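Local coordinates for protein C-1-tetrahydrofolate synthase, cytoplasmic, putative (Trypanosoma brucei, PDB 4CJX) that probably interconverts one-carbon forms of tetrahydrofolate as a homodimeric, NADP-dependent methylenetetrahydrofolate dehydrogenase and methenyltetrahydrofolate cyclohydrolase, at residues B[154-168]-B[195-208]. Residues are numbered along the deposited sequence; the frame is centred on the assembly and turned at random.
Sequences LHIRERNPAIVPCTA and IAGLPVATLLANED. With 9L9 ((2S)-2-[[4-[[2,4-bis(azanyl)-6-oxidanylidene-1H-pyrimidin-5-yl]carbamoylamino]phenyl]carbonylamino]pentanedioic acid), chain G.
Arg-157 and Asn-206 run antiparallel alongside one another at the C-terminal end of helix 197-206, a worked example of a loop fastened to a helix end by polar side chains and to its flank by apolar ones. The arginine chain, bent at chi3 (85°), runs its CG past the amide OD1 at 3.5 Å. Asn-206 O lies at the guanidinium edge, in its plane, and accepts from NH2 at 3.1 Å, although NH2 stands 38° above the carbonyl plane; NE adds a weak bond. The same NH2 forms a salt bridge with Asp-208 OD1 (2.7 Å), which Arg-192 of the second subunit also pairs with. Asp-208 is the C' residue of the Schellman motif ending the helix. Its carboxylate and the helix's carbonyl end both meet the guanidinium, which probably offsets their negative charge. Asn-206 ND2 donates nearly in the amide plane to Leu-154 O at 2.8 Å; a water links its OD1, weakly, to His-155 O.

Farther along, contacts turn apolar. Leu-154 CD1 packs against Pro-199 CB, which also takes Pro-165 CG at 3.7 Å. The methyl of Ala-168 sits among Pro-199, Val-200 and Leu-203, whose CD1 also meets Val-164 CG1. At the far end Ile-195 O receives a weak bond from Ala-168 N. Ile-195 CD1 rests 3.5 Å from C4 of the inhibitor's pyrimidine; with Ala-196 it also binds NADP(+), bordering the active site.

Helix 197-206 packs on helix 166-178 through Val-200, Leu-203 and Leu-204, and on strand 210-214 of the NAD(P)-binding domain's parallel sheet through Ala-201, Leu-204 and Ala-205.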
ATOM      1  N   LEU B 154      -5.132  -5.490   1.147  1.00 21.04           N
ATOM      2  CA  LEU B 154      -4.079  -6.458   0.868  1.00 20.84           C
ATOM      3  C   LEU B 154      -3.092  -6.505   2.019  1.00 21.60           C
ATOM      4  O   LEU B 154      -2.507  -7.534   2.269  1.00 21.66           O
ATOM      5  CB  LEU B 154      -3.385  -6.139  -0.448  1.00 19.77           C
ATOM      6  CG  LEU B 154      -4.262  -6.154  -1.716  1.00 19.44           C
ATOM      7  CD1 LEU B 154      -3.393  -5.985  -2.948  1.00 18.83           C
ATOM      8  CD2 LEU B 154      -5.099  -7.416  -1.877  1.00 19.33           C
ATOM      9  N   HIS B 155      -2.931  -5.391   2.721  1.00 22.34           N
ATOM     10  CA  HIS B 155      -1.935  -5.320   3.785  1.00 23.75           C
ATOM     11  C   HIS B 155      -2.389  -5.978   5.091  1.00 25.66           C
ATOM     12  O   HIS B 155      -1.571  -6.182   6.001  1.00 26.20           O
ATOM     13  CB  HIS B 155      -1.555  -3.866   4.051  1.00 24.32           C
ATOM     14  CG  HIS B 155      -2.577  -3.109   4.827  1.00 25.32           C
ATOM     15  ND1 HIS B 155      -3.688  -2.538   4.242  1.00 24.98           N
ATOM     16  CD2 HIS B 155      -2.665  -2.844   6.151  1.00 27.03           C
ATOM     17  CE1 HIS B 155      -4.417  -1.952   5.180  1.00 26.30           C
ATOM     18  NE2 HIS B 155      -3.813  -2.117   6.344  1.00 27.54           N
ATOM     19  N   ILE B 156      -3.681  -6.306   5.192  1.00 26.65           N
ATOM     20  CA  ILE B 156      -4.212  -6.965   6.381  1.00 29.27           C
ATOM     21  C   ILE B 156      -3.855  -8.449   6.320  1.00 30.10           C
ATOM     22  O   ILE B 156      -4.502  -9.222   5.616  1.00 29.74           O
ATOM     23  CB  ILE B 156      -5.759  -6.876   6.478  1.00 29.83           C
ATOM     24  CG1 ILE B 156      -6.272  -5.454   6.213  1.00 30.12           C
ATOM     25  CG2 ILE B 156      -6.247  -7.404   7.826  1.00 31.58           C
ATOM     26  CD1 ILE B 156      -5.696  -4.424   7.131  1.00 31.52           C
ATOM     27  N   ARG B 157      -2.867  -8.868   7.087  1.00 32.33           N
ATOM     28  CA  ARG B 157      -2.436 -10.259   7.002  1.00 33.71           C
ATOM     29  C   ARG B 157      -3.380 -11.158   7.803  1.00 35.02           C
ATOM     30  O   ARG B 157      -3.488 -12.348   7.528  1.00 35.00           O
ATOM     31  CB  ARG B 157      -1.015 -10.396   7.512  1.00 35.66           C
ATOM     32  CG  ARG B 157      -0.032  -9.465   6.800  1.00 35.50           C
ATOM     33  CD  ARG B 157       1.207  -9.279   7.659  1.00 37.71           C
ATOM     34  NE  ARG B 157       2.146 -10.362   7.432  1.00 38.43           N
ATOM     35  CZ  ARG B 157       3.032 -10.804   8.318  1.00 40.14           C
ATOM     36  NH1 ARG B 157       3.112 -10.269   9.539  1.00 42.18           N
ATOM     37  NH2 ARG B 157       3.845 -11.796   7.977  1.00 38.92           N
ATOM     38  N   GLU B 158      -4.078 -10.569   8.777  1.00 35.69           N
ATOM     39  CA  GLU B 158      -5.017 -11.316   9.612  1.00 36.85           C
ATOM     40  C   GLU B 158      -6.303 -11.689   8.873  1.00 35.37           C
ATOM     41  O   GLU B 158      -7.122 -12.412   9.419  1.00 36.22           O
ATOM     42  CB  GLU B 158      -5.376 -10.517  10.879  1.00 39.08           C
ATOM     43  CG  GLU B 158      -4.175 -10.063  11.719  1.00 40.38           C
ATOM     44  CD  GLU B 158      -3.718  -8.628  11.429  1.00 39.96           C
ATOM     45  OE1 GLU B 158      -3.813  -8.177  10.267  1.00 37.81           O
ATOM     46  OE2 GLU B 158      -3.260  -7.943  12.369  1.00 41.67           O
ATOM     47  N   ARG B 159      -6.495 -11.184   7.656  1.00 33.50           N
ATOM     48  CA  ARG B 159      -7.681 -11.505   6.849  1.00 33.10           C
ATOM     49  C   ARG B 159      -7.248 -11.887   5.449  1.00 32.15           C
ATOM     50  O   ARG B 159      -6.348 -11.279   4.920  1.00 31.03           O
ATOM     51  CB  ARG B 159      -8.616 -10.288   6.752  1.00 32.37           C
ATOM     52  CG  ARG B 159      -9.189  -9.795   8.068  1.00 33.79           C
ATOM     53  CD  ARG B 159     -10.275 -10.727   8.601  1.00 35.02           C
ATOM     54  NE  ARG B 159     -10.890 -10.182   9.805  1.00 36.64           N
ATOM     55  CZ  ARG B 159     -10.308 -10.147  11.005  1.00 37.76           C
ATOM     56  NH1 ARG B 159      -9.096 -10.649  11.198  1.00 37.57           N
ATOM     57  NH2 ARG B 159     -10.942  -9.612  12.024  1.00 39.37           N
ATOM     58  N   ASN B 160      -7.883 -12.863   4.820  1.00 36.49           N
ATOM     59  CA  ASN B 160      -7.537 -13.124   3.416  1.00 37.16           C
ATOM     60  C   ASN B 160      -8.470 -12.332   2.501  1.00 36.66           C
ATOM     61  O   ASN B 160      -9.684 -12.409   2.625  1.00 38.11           O
ATOM     62  CB  ASN B 160      -7.482 -14.618   3.064  1.00 39.26           C
ATOM     63  CG  ASN B 160      -8.726 -15.366   3.471  1.00 43.15           C
ATOM     64  OD1 ASN B 160      -9.777 -14.775   3.701  1.00 46.34           O
ATOM     65  ND2 ASN B 160      -8.611 -16.688   3.575  1.00 46.05           N
ATOM     66  N   PRO B 161      -7.898 -11.522   1.607  1.00 35.05           N
ATOM     67  CA  PRO B 161      -8.739 -10.651   0.801  1.00 35.37           C
ATOM     68  C   PRO B 161      -9.557 -11.420  -0.257  1.00 36.41           C
ATOM     69  O   PRO B 161      -9.082 -12.408  -0.834  1.00 35.70           O
ATOM     70  CB  PRO B 161      -7.724  -9.707   0.139  1.00 33.23           C
ATOM     71  CG  PRO B 161      -6.468 -10.474   0.088  1.00 32.05           C
ATOM     72  CD  PRO B 161      -6.469 -11.403   1.262  1.00 33.10           C
ATOM     73  N   ALA B 162     -10.775 -10.955  -0.501  1.00 38.63           N
ATOM     74  CA  ALA B 162     -11.643 -11.523  -1.538  1.00 40.10           C
ATOM     75  C   ALA B 162     -10.983 -11.468  -2.908  1.00 39.19           C
ATOM     76  O   ALA B 162     -10.879 -12.484  -3.604  1.00 40.30           O
ATOM     77  CB  ALA B 162     -12.950 -10.761  -1.575  1.00 41.81           C
ATOM     78  N   ILE B 163     -10.512 -10.270  -3.264  1.00 37.68           N
ATOM     79  CA  ILE B 163      -9.988  -9.977  -4.592  1.00 35.40           C
ATOM     80  C   ILE B 163      -8.541  -9.524  -4.455  1.00 31.75           C
ATOM     81  O   ILE B 163      -8.188  -8.821  -3.518  1.00 31.16           O
ATOM     82  CB  ILE B 163     -10.805  -8.854  -5.306  1.00 36.60           C
ATOM     83  CG1 ILE B 163     -12.272  -8.864  -4.882  1.00 39.47           C
ATOM     84  CG2 ILE B 163     -10.716  -9.005  -6.819  1.00 37.08           C
ATOM     85  CD1 ILE B 163     -13.189  -7.945  -5.682  1.00 40.36           C
ATOM     86  N   VAL B 164      -7.708  -9.940  -5.399  1.00 28.64           N
ATOM     87  CA  VAL B 164      -6.338  -9.439  -5.535  1.00 25.66           C
ATOM     88  C   VAL B 164      -6.108  -9.059  -7.014  1.00 23.38           C
ATOM     89  O   VAL B 164      -6.600  -9.753  -7.896  1.00 22.91           O
ATOM     90  CB  VAL B 164      -5.343 -10.535  -5.100  1.00 25.71           C
ATOM     91  CG1 VAL B 164      -3.921 -10.086  -5.300  1.00 24.48           C
ATOM     92  CG2 VAL B 164      -5.571 -10.927  -3.640  1.00 26.87           C
ATOM     93  N   PRO B 165      -5.340  -7.982  -7.296  1.00 21.27           N
ATOM     94  CA  PRO B 165      -5.180  -7.598  -8.686  1.00 20.42           C
ATOM     95  C   PRO B 165      -4.541  -8.741  -9.491  1.00 19.80           C
ATOM     96  O   PRO B 165      -3.727  -9.497  -8.952  1.00 18.73           O
ATOM     97  CB  PRO B 165      -4.269  -6.370  -8.625  1.00 19.81           C
ATOM     98  CG  PRO B 165      -4.397  -5.852  -7.237  1.00 20.47           C
ATOM     99  CD  PRO B 165      -4.664  -7.046  -6.381  1.00 20.88           C
ATOM    100  N   CYS B 166      -4.958  -8.874 -10.745  1.00 19.67           N
ATOM    101  CA  CYS B 166      -4.694 -10.080 -11.509  1.00 19.62           C
ATOM    102  C   CYS B 166      -3.184 -10.306 -11.765  1.00 18.02           C
ATOM    103  O   CYS B 166      -2.686 -11.428 -11.602  1.00 16.82           O
ATOM    104  CB  CYS B 166      -5.485 -10.016 -12.812  1.00 20.44           C
ATOM    105  SG  CYS B 166      -7.260  -9.773 -12.538  1.00 23.06           S
ATOM    106  N   THR B 167      -2.483  -9.237 -12.150  1.00 17.37           N
ATOM    107  CA  THR B 167      -1.063  -9.335 -12.462  1.00 17.05           C
ATOM    108  C   THR B 167      -0.273  -9.739 -11.229  1.00 16.71           C
ATOM    109  O   THR B 167       0.525 -10.686 -11.282  1.00 16.05           O
ATOM    110  CB  THR B 167      -0.489  -8.035 -13.057  1.00 16.80           C
ATOM    111  OG1 THR B 167      -1.266  -7.636 -14.200  1.00 17.58           O
ATOM    112  CG2 THR B 167       0.957  -8.268 -13.471  1.00 16.26           C
ATOM    113  N   ALA B 168      -0.540  -9.050 -10.114  1.00 16.87           N
ATOM    114  CA  ALA B 168       0.100  -9.366  -8.831  1.00 16.79           C
ATOM    115  C   ALA B 168      -0.185 -10.794  -8.465  1.00 17.22           C
ATOM    116  O   ALA B 168       0.698 -11.538  -8.056  1.00 16.90           O
ATOM    117  CB  ALA B 168      -0.400  -8.452  -7.733  1.00 17.00           C
ATOM    118  N   ILE B 195      -1.854  -2.118 -10.544  1.00 22.85           N
ATOM    119  CA  ILE B 195      -2.240  -3.543 -10.619  1.00 23.38           C
ATOM    120  C   ILE B 195      -1.069  -4.532 -10.714  1.00 21.44           C
ATOM    121  O   ILE B 195      -1.294  -5.752 -10.782  1.00 21.61           O
ATOM    122  CB  ILE B 195      -3.224  -3.848 -11.776  1.00 24.74           C
ATOM    123  CG1 ILE B 195      -2.807  -3.176 -13.085  1.00 25.98           C
ATOM    124  CG2 ILE B 195      -4.619  -3.400 -11.401  1.00 26.28           C
ATOM    125  CD1 ILE B 195      -3.786  -3.437 -14.214  1.00 27.18           C
ATOM    126  N   ALA B 196       0.156  -4.018 -10.714  1.00 19.53           N
ATOM    127  CA  ALA B 196       1.335  -4.863 -10.799  1.00 18.86           C
ATOM    128  C   ALA B 196       2.309  -4.580  -9.654  1.00 18.04           C
ATOM    129  O   ALA B 196       2.192  -5.192  -8.603  1.00 17.18           O
ATOM    130  CB  ALA B 196       2.014  -4.694 -12.142  1.00 18.73           C
ATOM    131  N   GLY B 197       3.245  -3.651  -9.854  1.00 17.75           N
ATOM    132  CA  GLY B 197       4.324  -3.412  -8.882  1.00 17.66           C
ATOM    133  C   GLY B 197       3.822  -3.111  -7.468  1.00 18.03           C
ATOM    134  O   GLY B 197       4.272  -3.713  -6.486  1.00 18.06           O
ATOM    135  N   LEU B 198       2.872  -2.186  -7.370  1.00 18.41           N
ATOM    136  CA  LEU B 198       2.342  -1.744  -6.082  1.00 18.57           C
ATOM    137  C   LEU B 198       1.771  -2.916  -5.266  1.00 18.30           C
ATOM    138  O   LEU B 198       2.300  -3.251  -4.209  1.00 17.73           O
ATOM    139  CB  LEU B 198       1.322  -0.625  -6.299  1.00 19.91           C
ATOM    140  CG  LEU B 198       0.671  -0.025  -5.048  1.00 21.46           C
ATOM    141  CD1 LEU B 198       1.500   1.110  -4.464  1.00 22.10           C
ATOM    142  CD2 LEU B 198      -0.719   0.485  -5.372  1.00 22.61           C
ATOM    143  N   PRO B 199       0.726  -3.593  -5.779  1.00 18.42           N
ATOM    144  CA  PRO B 199       0.157  -4.677  -4.966  1.00 18.68           C
ATOM    145  C   PRO B 199       1.132  -5.831  -4.673  1.00 17.57           C
ATOM    146  O   PRO B 199       1.131  -6.391  -3.572  1.00 17.52           O
ATOM    147  CB  PRO B 199      -1.066  -5.148  -5.779  1.00 19.25           C
ATOM    148  CG  PRO B 199      -0.903  -4.557  -7.129  1.00 19.12           C
ATOM    149  CD  PRO B 199      -0.060  -3.332  -6.995  1.00 18.69           C
ATOM    150  N   VAL B 200       1.967  -6.164  -5.629  1.00 16.53           N
ATOM    151  CA  VAL B 200       2.879  -7.297  -5.447  1.00 16.28           C
ATOM    152  C   VAL B 200       3.938  -7.105  -4.314  1.00 15.00           C
ATOM    153  O   VAL B 200       4.281  -8.050  -3.620  1.00 14.11           O
ATOM    154  CB  VAL B 200       3.537  -7.692  -6.783  1.00 16.24           C
ATOM    155  CG1 VAL B 200       4.815  -6.911  -7.026  1.00 16.43           C
ATOM    156  CG2 VAL B 200       3.844  -9.184  -6.781  1.00 16.63           C
ATOM    157  N   ALA B 201       4.431  -5.883  -4.148  1.00 14.19           N
ATOM    158  CA  ALA B 201       5.356  -5.572  -3.080  1.00 14.30           C
ATOM    159  C   ALA B 201       4.698  -5.894  -1.725  1.00 15.20           C
ATOM    160  O   ALA B 201       5.322  -6.518  -0.863  1.00 14.91           O
ATOM    161  CB  ALA B 201       5.767  -4.111  -3.142  1.00 14.19           C
ATOM    162  N   THR B 202       3.422  -5.519  -1.599  1.00 15.93           N
ATOM    163  CA  THR B 202       2.629  -5.805  -0.411  1.00 17.36           C
ATOM    164  C   THR B 202       2.470  -7.279  -0.174  1.00 17.68           C
ATOM    165  O   THR B 202       2.603  -7.724   0.963  1.00 18.22           O
ATOM    166  CB  THR B 202       1.215  -5.210  -0.482  1.00 18.48           C
ATOM    167  OG1 THR B 202       1.308  -3.792  -0.613  1.00 18.34           O
ATOM    168  CG2 THR B 202       0.407  -5.556   0.824  1.00 19.75           C
ATOM    169  N   LEU B 203       2.168  -8.035  -1.227  1.00 17.39           N
ATOM    170  CA  LEU B 203       1.930  -9.453  -1.061  1.00 17.84           C
ATOM    171  C   LEU B 203       3.214 -10.166  -0.716  1.00 17.33           C
ATOM    172  O   LEU B 203       3.193 -11.108   0.073  1.00 17.55           O
ATOM    173  CB  LEU B 203       1.319 -10.067  -2.320  1.00 18.11           C
ATOM    174  CG  LEU B 203      -0.096  -9.579  -2.650  1.00 18.83           C
ATOM    175  CD1 LEU B 203      -0.494 -10.061  -4.043  1.00 18.84           C
ATOM    176  CD2 LEU B 203      -1.095 -10.018  -1.605  1.00 20.02           C
ATOM    177  N   LEU B 204       4.338  -9.705  -1.289  1.00 16.58           N
ATOM    178  CA  LEU B 204       5.657 -10.279  -0.959  1.00 16.55           C
ATOM    179  C   LEU B 204       6.068 -10.026   0.504  1.00 16.94           C
ATOM    180  O   LEU B 204       6.510 -10.958   1.203  1.00 17.51           O
ATOM    181  CB  LEU B 204       6.706  -9.776  -1.949  1.00 16.44           C
ATOM    182  CG  LEU B 204       6.457 -10.358  -3.349  1.00 16.50           C
ATOM    183  CD1 LEU B 204       7.194  -9.577  -4.412  1.00 16.31           C
ATOM    184  CD2 LEU B 204       6.868 -11.820  -3.386  1.00 17.18           C
ATOM    185  N   ALA B 205       5.892  -8.799   0.980  1.00 16.67           N
ATOM    186  CA  ALA B 205       6.153  -8.485   2.386  1.00 17.73           C
ATOM    187  C   ALA B 205       5.250  -9.285   3.353  1.00 18.95           C
ATOM    188  O   ALA B 205       5.719  -9.709   4.409  1.00 18.96           O
ATOM    189  CB  ALA B 205       6.015  -6.976   2.628  1.00 17.94           C
ATOM    190  N   ASN B 206       3.972  -9.502   2.991  1.00 19.62           N
ATOM    191  CA  ASN B 206       3.088 -10.374   3.794  1.00 20.94           C
ATOM    192  C   ASN B 206       3.640 -11.784   3.962  1.00 21.57           C
ATOM    193  O   ASN B 206       3.391 -12.409   4.974  1.00 23.49           O
ATOM    194  CB  ASN B 206       1.684 -10.478   3.199  1.00 21.17           C
ATOM    195  CG  ASN B 206       0.911  -9.163   3.257  1.00 21.45           C
ATOM    196  OD1 ASN B 206       1.326  -8.205   3.887  1.00 21.38           O
ATOM    197  ND2 ASN B 206      -0.237  -9.133   2.603  1.00 22.02           N
ATOM    198  N   GLU B 207       4.388 -12.281   2.985  1.00 21.55           N
ATOM    199  CA  GLU B 207       5.085 -13.579   3.097  1.00 22.67           C
ATOM    200  C   GLU B 207       6.433 -13.466   3.835  1.00 22.21           C
ATOM    201  O   GLU B 207       7.235 -14.404   3.777  1.00 23.00           O
ATOM    202  CB  GLU B 207       5.369 -14.194   1.711  1.00 22.77           C
ATOM    203  CG  GLU B 207       4.174 -14.389   0.814  1.00 24.12           C
ATOM    204  CD  GLU B 207       3.193 -15.420   1.323  1.00 27.34           C
ATOM    205  OE1 GLU B 207       3.613 -16.395   1.983  1.00 30.10           O
ATOM    206  OE2 GLU B 207       1.979 -15.254   1.081  1.00 29.77           O
ATOM    207  N   ASP B 208       6.686 -12.338   4.504  1.00 21.06           N
ATOM    208  CA  ASP B 208       7.929 -12.092   5.232  1.00 20.55           C
ATOM    209  C   ASP B 208       9.202 -11.999   4.387  1.00 19.18           C
ATOM    210  O   ASP B 208      10.281 -12.297   4.853  1.00 19.37           O
ATOM    211  CB  ASP B 208       8.104 -13.126   6.355  1.00 21.87           C
ATOM    212  CG  ASP B 208       7.171 -12.881   7.501  1.00 22.91           C
ATOM    213  OD1 ASP B 208       6.483 -11.844   7.507  1.00 22.61           O
ATOM    214  OD2 ASP B 208       7.137 -13.718   8.411  1.00 24.63           O
TER
HETATM  215  N2A 9L9 G1298      -7.952  -3.190 -16.293  1.00 18.23           N
HETATM  216  N1  9L9 G1298      -5.834  -3.282 -17.459  1.00 19.32           N
HETATM  217  C2  9L9 G1298      -6.711  -3.898 -16.632  1.00 17.71           C
HETATM  218  N3  9L9 G1298      -6.473  -5.159 -16.087  1.00 17.13           N
HETATM  219  C4  9L9 G1298      -5.249  -5.702 -16.501  1.00 16.95           C
HETATM  220  O4A 9L9 G1298      -5.049  -6.801 -16.009  1.00 17.14           O
HETATM  221  N5A 9L9 G1298      -3.213  -5.756 -17.839  1.00 20.26           N
HETATM  222  C5  9L9 G1298      -4.317  -5.082 -17.345  1.00 19.28           C
HETATM  223  C6  9L9 G1298      -4.671  -3.860 -17.824  1.00 18.98           C
HETATM  224  N7  9L9 G1298      -3.764  -3.137 -18.714  1.00 20.03           N
HETATM  225  O8A 9L9 G1298      -4.375  -7.342 -18.995  1.00 19.83           O
HETATM  226  N9  9L9 G1298      -2.127  -7.308 -19.093  1.00 19.63           N
HETATM  227  C1B 9L9 G1298      -1.914  -8.402 -19.883  1.00 20.47           C
HETATM  228  C2B 9L9 G1298      -0.610  -8.589 -20.385  1.00 21.39           C
HETATM  229  C3B 9L9 G1298      -0.288  -9.663 -21.217  1.00 21.86           C
HETATM  230  C4B 9L9 G1298      -1.259 -10.597 -21.586  1.00 22.41           C
HETATM  231  C5B 9L9 G1298      -2.554 -10.440 -21.043  1.00 22.33           C
HETATM  232  C6B 9L9 G1298      -2.882  -9.358 -20.217  1.00 20.45           C
HETATM  233  C7B 9L9 G1298      -0.881 -11.798 -22.433  1.00 23.15           C
HETATM  234  O7B 9L9 G1298      -1.520 -12.809 -22.269  1.00 22.30           O
HETATM  235  CAW 9L9 G1298      -3.323  -6.812 -18.679  1.00 20.61           C
HETATM  236  N   9L9 G1298       0.179 -11.792 -23.271  1.00 25.83           N
HETATM  237  CA  9L9 G1298       0.663 -12.943 -24.024  1.00 26.56           C
HETATM  238  C   9L9 G1298       1.907 -13.458 -23.340  1.00 27.59           C
HETATM  239  OXT 9L9 G1298       2.532 -12.653 -22.633  1.00 28.07           O
HETATM  240  CB  9L9 G1298       1.096 -12.637 -25.438  1.00 28.22           C
HETATM  241  CG  9L9 G1298       0.354 -11.446 -26.011  1.00 30.63           C
HETATM  242  CD  9L9 G1298       0.533 -11.444 -27.497  1.00 31.62           C
HETATM  243  OE1 9L9 G1298       0.179 -12.445 -28.119  1.00 35.68           O
HETATM  244  OE2 9L9 G1298       1.028 -10.447 -28.040  1.00 35.05           O
HETATM  245  O   9L9 G1298       2.302 -14.638 -23.502  1.00 27.83           O
HETATM  246  O   HOH W   1       1.380  -5.901   6.377  1.00 28.11           O